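Local atomic coordinates of cellulose 1,4-beta-cellobiosidase (Thermobifida fusca, PDB entry 4JJJ), a protein that probably cleaves cellulose to release cellobiose, here as the family 48 catalytic domain of a longer cellobiohydrolase. Residues Y265-K270 against Q350-S355; A331-S336 against Y430-A435. The protein carries 1 engineered substitution. One frame throughout, in Å; residues are numbered along the deposited sequence.

How the interactions relate
Interaction 1 is a buried contact and interaction 2 lies at the surface, yet the two adjoin. The helix 329-337, which supplies 331-336 to interaction 2, is followed in the chain by helix 348-365, which supplies 350-355 to interaction 1, and the two helices pack directly, with W352 against A332 and L335. In interaction 1 a methionine from the stretch of chain that runs on to a glucose unit of the bound glycan meets a tryptophan on helix 348-365, amid satisfied polar groups and salt bridges. In interaction 2 a partly exposed tyrosine spans to the end of helix 416-432 through methyl groups alone. Neither contact has a hydrogen bond across its segments.

Interaction 1 (Y265-K270 against Q350-S355); sequences YAMFDK and QDWATS. With BGC (beta-D-glucopyranose), chain D.
One face of the W352 indole receives the methyl group of M267. CE sits 3.4 Å from the centroid of the six-membered ring and 9° off its normal, a CH-pi contact, while SD stands farther above the same face in a Met-aromatic arrangement. The indole NE1 donates to the carbonyl of G260, and A332 and L335 of helix 329-337 also pack on the ring system. M267 can reach this far because its chain is extended beyond CG (chi2 -176°). Its CE also lies 3.5 Å from CB of S355, a residue whose OG is hydrogen-bonded to Y295 O and Q359 NE2; a slim serine suits a place beside the thioether. With W352 replaced by alanine, the M267 methyl is likely to lose its aromatic platform and the G260 carbonyl its indole donor. D351, the residue before W352, forms salt bridges with R264 and K290, which answer its buried charge. Farther along the loop, extended K270 donates from NZ to glucose O2 at 3.1 Å and more weakly to O3, and pairs with E108. The contact thus fastens a loop that lines the glycan pocket to a helix of the (alpha/alpha)6 barrel.

Interaction 2 (A331-S336 against Y430-A435); sequences AAYALS and YVTGDA
Y333 meets T432 through a methyl group: CG2 of the threonine lies 3.6 Å from CE1 of the ring and 3.7 Å from the hydroxyl oxygen OH of Y333. The approach is oblique to the ring, and the two side chains come from opposite directions. V431 adds a looser contact, its CG1 4.2 Å from Y333 CE2, so both methyl groups lean on the outer part of the ring. A tyrosine suits this place because its long, flat side chain bridges segments whose nearest CA atoms, those of Y333 and T432, are 9.6 Å apart. With CG anti to the backbone N (chi1 163°), the ring is carried out across that interval, and L428 and V338 also touch it.

The threonine is only lightly held: OG1 has weak hydrogen bonds with D434 N (3.1 Å) and with L428 O, while CG2 is turned to the tyrosine. Here helix 416-432 ends: G433 takes a positive phi of 73°, which glycine adopts readily, and D434 then acts as N-cap of the following helix, its OD1 accepting from A437 N and its OD2 pairing with R436. On the other segment, S336 OG bonds back to A332 O at 2.7 Å, so this carbonyl accepts from both the OG and N of S336, which arrive from opposite faces of its plane. Farther out, W235 of helix 223-242 touches V431. The arrangement is the packing of a tyrosine from helix 329-337 on the C-terminal end of helix 416-432, where a glycine turn leads into a helix capped by D434, within the (alpha/alpha)6 fold of family 48.

Interaction 1 (Y265-K270 against Q350-S355)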
ATOM      1  N   TYR A 265       4.947 -12.158  -7.552  1.00  5.93           N
ATOM      2  CA  TYR A 265       5.104 -11.217  -8.700  1.00  5.78           C
ATOM      3  C   TYR A 265       5.734  -9.904  -8.244  1.00  5.80           C
ATOM      4  O   TYR A 265       6.501  -9.280  -9.006  1.00  6.07           O
ATOM      5  CB  TYR A 265       3.742 -10.921  -9.383  1.00  5.21           C
ATOM      6  CG  TYR A 265       3.491 -11.865 -10.486  1.00  6.02           C
ATOM      7  CD1 TYR A 265       4.183 -11.766 -11.691  1.00  6.12           C
ATOM      8  CD2 TYR A 265       2.559 -12.852 -10.323  1.00  6.05           C
ATOM      9  CE1 TYR A 265       3.945 -12.650 -12.741  1.00  7.40           C
ATOM     10  CE2 TYR A 265       2.322 -13.781 -11.328  1.00  6.08           C
ATOM     11  CZ  TYR A 265       2.976 -13.665 -12.565  1.00  6.92           C
ATOM     12  OH  TYR A 265       2.817 -14.597 -13.599  1.00  8.06           O
ATOM     13  N   ALA A 266       5.502  -9.443  -6.985  1.00  5.78           N
ATOM     14  CA  ALA A 266       6.115  -8.232  -6.475  1.00  5.66           C
ATOM     15  C   ALA A 266       7.655  -8.331  -6.322  1.00  6.07           C
ATOM     16  O   ALA A 266       8.284  -7.308  -6.153  1.00  6.73           O
ATOM     17  CB  ALA A 266       5.464  -7.855  -5.139  1.00  5.84           C
ATOM     18  N   MET A 267       8.184  -9.564  -6.370  1.00  5.26           N
ATOM     19  CA  MET A 267       9.590  -9.838  -6.158  1.00  5.45           C
ATOM     20  C   MET A 267      10.450  -9.682  -7.389  1.00  5.70           C
ATOM     21  O   MET A 267      11.686  -9.867  -7.316  1.00  5.03           O
ATOM     22  CB  MET A 267       9.738 -11.229  -5.602  1.00  5.66           C
ATOM     23  CG  MET A 267       9.190 -11.436  -4.211  1.00  6.54           C
ATOM     24  SD  MET A 267       9.572 -13.110  -3.680  1.00  8.02           S
ATOM     25  CE  MET A 267       8.594 -13.274  -2.223  1.00  8.53           C
ATOM     26  N   PHE A 268       9.788  -9.368  -8.519  1.00  5.88           N
ATOM     27  CA  PHE A 268      10.456  -9.354  -9.849  1.00  6.68           C
ATOM     28  C   PHE A 268      10.607  -7.963 -10.403  1.00  7.31           C
ATOM     29  O   PHE A 268       9.707  -7.135 -10.260  1.00  6.91           O
ATOM     30  CB  PHE A 268       9.766 -10.292 -10.818  1.00  7.32           C
ATOM     31  CG  PHE A 268       9.991 -11.685 -10.476  1.00  7.10           C
ATOM     32  CD1 PHE A 268       9.234 -12.260  -9.460  1.00  7.55           C
ATOM     33  CD2 PHE A 268      10.995 -12.442 -11.059  1.00  8.00           C
ATOM     34  CE1 PHE A 268       9.465 -13.562  -9.054  1.00  7.97           C
ATOM     35  CE2 PHE A 268      11.216 -13.747 -10.666  1.00  8.69           C
ATOM     36  CZ  PHE A 268      10.458 -14.329  -9.659  1.00  8.55           C
ATOM     37  N   ASP A 269      11.672  -7.741 -11.159  1.00  6.87           N
ATOM     38  CA  ASP A 269      11.808  -6.502 -11.934  1.00  7.66           C
ATOM     39  C   ASP A 269      10.539  -6.285 -12.806  1.00  6.62           C
ATOM     40  O   ASP A 269       9.950  -7.247 -13.296  1.00  6.84           O
ATOM     41  CB  ASP A 269      13.050  -6.623 -12.843  1.00  7.56           C
ATOM     42  CG  ASP A 269      13.296  -5.375 -13.655  1.00  8.09           C
ATOM     43  OD1 ASP A 269      13.909  -4.430 -13.097  1.00  8.71           O
ATOM     44  OD2 ASP A 269      12.883  -5.371 -14.828  1.00  9.57           O
ATOM     45  N   LYS A 270      10.207  -5.020 -13.060  1.00  7.02           N
ATOM     46  CA  LYS A 270       9.025  -4.695 -13.787  1.00  6.82           C
ATOM     47  C   LYS A 270       8.918  -5.511 -15.078  1.00  7.90           C
ATOM     48  O   LYS A 270       7.860  -6.026 -15.401  1.00  8.02           O
ATOM     49  CB  LYS A 270       8.986  -3.237 -14.063  1.00  6.99           C
ATOM     50  CG  LYS A 270       7.721  -2.672 -14.628  1.00  6.73           C
ATOM     51  CD  LYS A 270       7.782  -1.167 -14.954  1.00  6.55           C
ATOM     52  CE  LYS A 270       6.487  -0.670 -15.562  1.00  6.97           C
ATOM     53  NZ  LYS A 270       6.584   0.778 -15.806  1.00  7.64           N
ATOM     54  N   GLN A 350      10.593 -21.739  -1.216  1.00  8.01           N
ATOM     55  CA  GLN A 350      11.981 -21.323  -1.411  1.00  9.32           C
ATOM     56  C   GLN A 350      12.073 -19.825  -1.695  1.00  7.79           C
ATOM     57  O   GLN A 350      12.975 -19.131  -1.164  1.00  7.25           O
ATOM     58  CB  GLN A 350      12.574 -22.102  -2.608  1.00 11.74           C
ATOM     59  CG  GLN A 350      14.057 -21.834  -2.838  1.00 17.37           C
ATOM     60  CD  GLN A 350      14.975 -22.410  -1.753  1.00 21.13           C
ATOM     61  OE1 GLN A 350      14.828 -23.564  -1.306  1.00 25.90           O
ATOM     62  NE2 GLN A 350      16.030 -21.619  -1.404  1.00 25.64           N
ATOM     63  N   ASP A 351      11.192 -19.359  -2.525  1.00  7.26           N
ATOM     64  CA  ASP A 351      11.222 -17.929  -2.920  1.00  7.18           C
ATOM     65  C   ASP A 351      10.995 -17.082  -1.671  1.00  6.51           C
ATOM     66  O   ASP A 351      11.667 -16.045  -1.472  1.00  6.28           O
ATOM     67  CB  ASP A 351      10.254 -17.640  -4.065  1.00  8.06           C
ATOM     68  CG  ASP A 351      10.712 -18.125  -5.375  1.00  9.69           C
ATOM     69  OD1 ASP A 351      11.880 -18.531  -5.564  1.00 10.78           O
ATOM     70  OD2 ASP A 351       9.866 -18.150  -6.278  1.00 10.40           O
ATOM     71  N   TRP A 352      10.006 -17.459  -0.851  1.00  6.17           N
ATOM     72  CA  TRP A 352       9.692 -16.705   0.395  1.00  5.97           C
ATOM     73  C   TRP A 352      10.803 -16.858   1.410  1.00  6.11           C
ATOM     74  O   TRP A 352      11.072 -15.924   2.149  1.00  5.26           O
ATOM     75  CB  TRP A 352       8.341 -17.091   0.926  1.00  6.13           C
ATOM     76  CG  TRP A 352       7.260 -16.300   0.218  1.00  6.03           C
ATOM     77  CD1 TRP A 352       6.407 -16.742  -0.776  1.00  6.07           C
ATOM     78  CD2 TRP A 352       7.007 -14.945   0.369  1.00  5.97           C
ATOM     79  NE1 TRP A 352       5.587 -15.716  -1.182  1.00  6.07           N
ATOM     80  CE2 TRP A 352       5.931 -14.609  -0.452  1.00  6.05           C
ATOM     81  CE3 TRP A 352       7.552 -13.949   1.206  1.00  5.88           C
ATOM     82  CZ2 TRP A 352       5.414 -13.337  -0.481  1.00  6.77           C
ATOM     83  CZ3 TRP A 352       6.992 -12.703   1.210  1.00  6.82           C
ATOM     84  CH2 TRP A 352       5.934 -12.386   0.360  1.00  6.60           C
ATOM     85  N   ALA A 353      11.512 -18.030   1.444  1.00  6.37           N
ATOM     86  CA  ALA A 353      12.653 -18.143   2.373  1.00  6.55           C
ATOM     87  C   ALA A 353      13.802 -17.203   1.931  1.00  6.40           C
ATOM     88  O   ALA A 353      14.417 -16.476   2.762  1.00  7.39           O
ATOM     89  CB  ALA A 353      13.121 -19.549   2.455  1.00  6.83           C
ATOM     90  N   THR A 354      13.988 -17.097   0.626  1.00  6.58           N
ATOM     91  CA  THR A 354      14.997 -16.143   0.101  1.00  6.91           C
ATOM     92  C   THR A 354      14.574 -14.707   0.418  1.00  6.41           C
ATOM     93  O   THR A 354      15.381 -13.939   0.889  1.00  5.54           O
ATOM     94  CB  THR A 354      15.168 -16.351  -1.385  1.00  7.21           C
ATOM     95  OG1 THR A 354      15.556 -17.700  -1.627  1.00  8.29           O
ATOM     96  CG2 THR A 354      16.175 -15.435  -1.933  1.00  7.34           C
ATOM     97  N   SER A 355      13.327 -14.433   0.197  1.00  5.55           N
ATOM     98  CA  SER A 355      12.775 -13.071   0.511  1.00  5.57           C
ATOM     99  C   SER A 355      12.859 -12.694   2.004  1.00  5.20           C
ATOM    100  O   SER A 355      13.163 -11.555   2.332  1.00  6.13           O
ATOM    101  CB  SER A 355      11.319 -12.918   0.020  1.00  5.69           C
ATOM    102  OG  SER A 355      10.847 -11.579   0.138  1.00  5.30           O
TER
HETATM  103  C2  BGC D   3       2.875   0.864 -14.543  1.00  7.41           C
HETATM  104  C3  BGC D   3       2.636   0.792 -16.037  1.00  8.54           C
HETATM  105  C4  BGC D   3       1.354   0.058 -16.385  1.00  8.23           C
HETATM  106  C5  BGC D   3       0.186   0.564 -15.579  1.00  7.76           C
HETATM  107  C6  BGC D   3      -1.076  -0.203 -15.700  1.00  7.59           C
HETATM  108  C1  BGC D   3       1.601   1.422 -13.861  1.00  7.57           C
HETATM  109  O2  BGC D   3       4.019   1.632 -14.193  1.00  8.34           O
HETATM  110  O3  BGC D   3       3.767   0.146 -16.681  1.00  9.13           O
HETATM  111  O4  BGC D   3       1.123   0.349 -17.805  1.00  8.53           O
HETATM  112  O5  BGC D   3       0.509   0.567 -14.154  1.00  7.85           O
HETATM  113  O6  BGC D   3      -2.141   0.409 -14.998  1.00  7.13           O

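Interaction 2 (A331-S336 against Y430-A435)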
ATOM      1  N   ALA A 331       5.178 -11.730   7.554  1.00  5.58           N
ATOM      2  CA  ALA A 331       4.581 -12.464   6.445  1.00  5.30           C
ATOM      3  C   ALA A 331       5.605 -13.400   5.771  1.00  5.71           C
ATOM      4  O   ALA A 331       5.225 -14.524   5.405  1.00  5.35           O
ATOM      5  CB  ALA A 331       3.933 -11.544   5.463  1.00  5.68           C
ATOM      6  N   ALA A 332       6.832 -12.910   5.563  1.00  5.98           N
ATOM      7  CA  ALA A 332       7.874 -13.733   4.901  1.00  6.51           C
ATOM      8  C   ALA A 332       8.265 -14.949   5.742  1.00  6.24           C
ATOM      9  O   ALA A 332       8.392 -16.074   5.212  1.00  6.52           O
ATOM     10  CB  ALA A 332       9.051 -12.914   4.501  1.00  6.11           C
ATOM     11  N   TYR A 333       8.325 -14.719   7.057  1.00  6.29           N
ATOM     12  CA  TYR A 333       8.605 -15.823   7.995  1.00  6.75           C
ATOM     13  C   TYR A 333       7.462 -16.797   7.864  1.00  6.30           C
ATOM     14  O   TYR A 333       7.705 -18.038   7.800  1.00  7.47           O
ATOM     15  CB  TYR A 333       8.633 -15.229   9.428  1.00  7.02           C
ATOM     16  CG  TYR A 333       8.488 -16.330  10.470  1.00  7.07           C
ATOM     17  CD1 TYR A 333       9.564 -17.101  10.761  1.00  8.06           C
ATOM     18  CD2 TYR A 333       7.344 -16.463  11.167  1.00  8.34           C
ATOM     19  CE1 TYR A 333       9.459 -18.074  11.775  1.00  8.64           C
ATOM     20  CE2 TYR A 333       7.209 -17.476  12.091  1.00  8.26           C
ATOM     21  CZ  TYR A 333       8.278 -18.243  12.334  1.00  8.57           C
ATOM     22  OH  TYR A 333       8.170 -19.244  13.340  1.00 12.41           O
ATOM     23  N   ALA A 334       6.214 -16.339   7.906  1.00  5.86           N
ATOM     24  CA  ALA A 334       5.024 -17.237   7.880  1.00  6.59           C
ATOM     25  C   ALA A 334       5.025 -18.065   6.615  1.00  6.77           C
ATOM     26  O   ALA A 334       4.803 -19.318   6.692  1.00  7.52           O
ATOM     27  CB  ALA A 334       3.707 -16.497   8.058  1.00  6.46           C
ATOM     28  N   LEU A 335       5.159 -17.418   5.504  1.00  6.51           N
ATOM     29  CA  LEU A 335       5.058 -18.097   4.177  1.00  6.21           C
ATOM     30  C   LEU A 335       6.199 -19.094   3.973  1.00  6.53           C
ATOM     31  O   LEU A 335       6.030 -20.114   3.277  1.00  8.04           O
ATOM     32  CB  LEU A 335       4.966 -17.121   3.032  1.00  6.00           C
ATOM     33  CG  LEU A 335       3.688 -16.324   2.941  1.00  6.06           C
ATOM     34  CD1 LEU A 335       3.930 -15.085   2.084  1.00  6.89           C
ATOM     35  CD2 LEU A 335       2.531 -17.175   2.363  1.00  6.75           C
ATOM     36  N   SER A 336       7.346 -18.790   4.518  1.00  7.00           N
ATOM     37  CA  SER A 336       8.536 -19.672   4.402  1.00  7.24           C
ATOM     38  C   SER A 336       8.592 -20.786   5.441  1.00  7.19           C
ATOM     39  O   SER A 336       9.067 -21.886   5.119  1.00  9.01           O
ATOM     40  CB  SER A 336       9.833 -18.891   4.357  1.00  7.51           C
ATOM     41  OG  SER A 336      10.129 -18.171   5.510  1.00  7.44           O
ATOM     42  N   TYR A 430       9.141 -10.757  18.620  1.00  6.88           N
ATOM     43  CA  TYR A 430       8.292 -11.386  19.617  1.00  7.07           C
ATOM     44  C   TYR A 430       8.154 -12.881  19.384  1.00  6.99           C
ATOM     45  O   TYR A 430       8.262 -13.676  20.364  1.00  8.41           O
ATOM     46  CB  TYR A 430       6.965 -10.667  19.655  1.00  7.59           C
ATOM     47  CG  TYR A 430       5.876 -11.374  20.411  1.00  8.51           C
ATOM     48  CD1 TYR A 430       6.026 -11.662  21.769  1.00  9.42           C
ATOM     49  CD2 TYR A 430       4.714 -11.716  19.773  1.00  8.30           C
ATOM     50  CE1 TYR A 430       5.019 -12.348  22.437  1.00  9.34           C
ATOM     51  CE2 TYR A 430       3.671 -12.374  20.478  1.00 10.12           C
ATOM     52  CZ  TYR A 430       3.850 -12.701  21.812  1.00  9.46           C
ATOM     53  OH  TYR A 430       2.755 -13.324  22.457  1.00 11.57           O
ATOM     54  N   VAL A 431       7.847 -13.276  18.163  1.00  6.58           N
ATOM     55  CA  VAL A 431       7.574 -14.693  17.843  1.00  6.90           C
ATOM     56  C   VAL A 431       8.804 -15.557  18.032  1.00  7.58           C
ATOM     57  O   VAL A 431       8.693 -16.619  18.736  1.00  8.73           O
ATOM     58  CB  VAL A 431       6.970 -14.833  16.481  1.00  7.36           C
ATOM     59  CG1 VAL A 431       6.842 -16.293  16.110  1.00  8.16           C
ATOM     60  CG2 VAL A 431       5.601 -14.085  16.420  1.00  6.76           C
ATOM     61  N   THR A 432       9.930 -15.169  17.460  1.00  7.14           N
ATOM     62  CA  THR A 432      11.070 -16.095  17.316  1.00  7.57           C
ATOM     63  C   THR A 432      12.314 -15.583  18.044  1.00  7.57           C
ATOM     64  O   THR A 432      13.320 -16.360  18.159  1.00  7.36           O
ATOM     65  CB  THR A 432      11.489 -16.304  15.818  1.00  7.67           C
ATOM     66  OG1 THR A 432      12.134 -15.106  15.353  1.00  7.92           O
ATOM     67  CG2 THR A 432      10.343 -16.713  14.944  1.00  8.25           C
ATOM     68  N   GLY A 433      12.371 -14.317  18.507  1.00  6.89           N
ATOM     69  CA  GLY A 433      13.556 -13.759  19.010  1.00  7.05           C
ATOM     70  C   GLY A 433      14.630 -13.402  17.971  1.00  6.64           C
ATOM     71  O   GLY A 433      15.805 -13.077  18.357  1.00  8.34           O
ATOM     72  N   ASP A 434      14.292 -13.400  16.689  1.00  6.55           N
ATOM     73  CA  ASP A 434      15.216 -13.246  15.560  1.00  6.11           C
ATOM     74  C   ASP A 434      16.271 -12.158  15.881  1.00  5.68           C
ATOM     75  O   ASP A 434      15.928 -10.972  16.015  1.00  5.97           O
ATOM     76  CB  ASP A 434      14.458 -12.909  14.273  1.00  5.79           C
ATOM     77  CG  ASP A 434      15.323 -13.023  13.048  1.00  6.50           C
ATOM     78  OD1 ASP A 434      16.282 -12.222  12.914  1.00  7.59           O
ATOM     79  OD2 ASP A 434      14.982 -13.918  12.228  1.00  7.26           O
ATOM     80  N   ALA A 435      17.513 -12.568  15.978  1.00  5.69           N
ATOM     81  CA  ALA A 435      18.618 -11.645  16.353  1.00  5.09           C
ATOM     82  C   ALA A 435      18.783 -10.498  15.350  1.00  5.13           C
ATOM     83  O   ALA A 435      19.297  -9.449  15.727  1.00  5.83           O
ATOM     84  CB  ALA A 435      19.916 -12.405  16.470  1.00  5.65           C
TER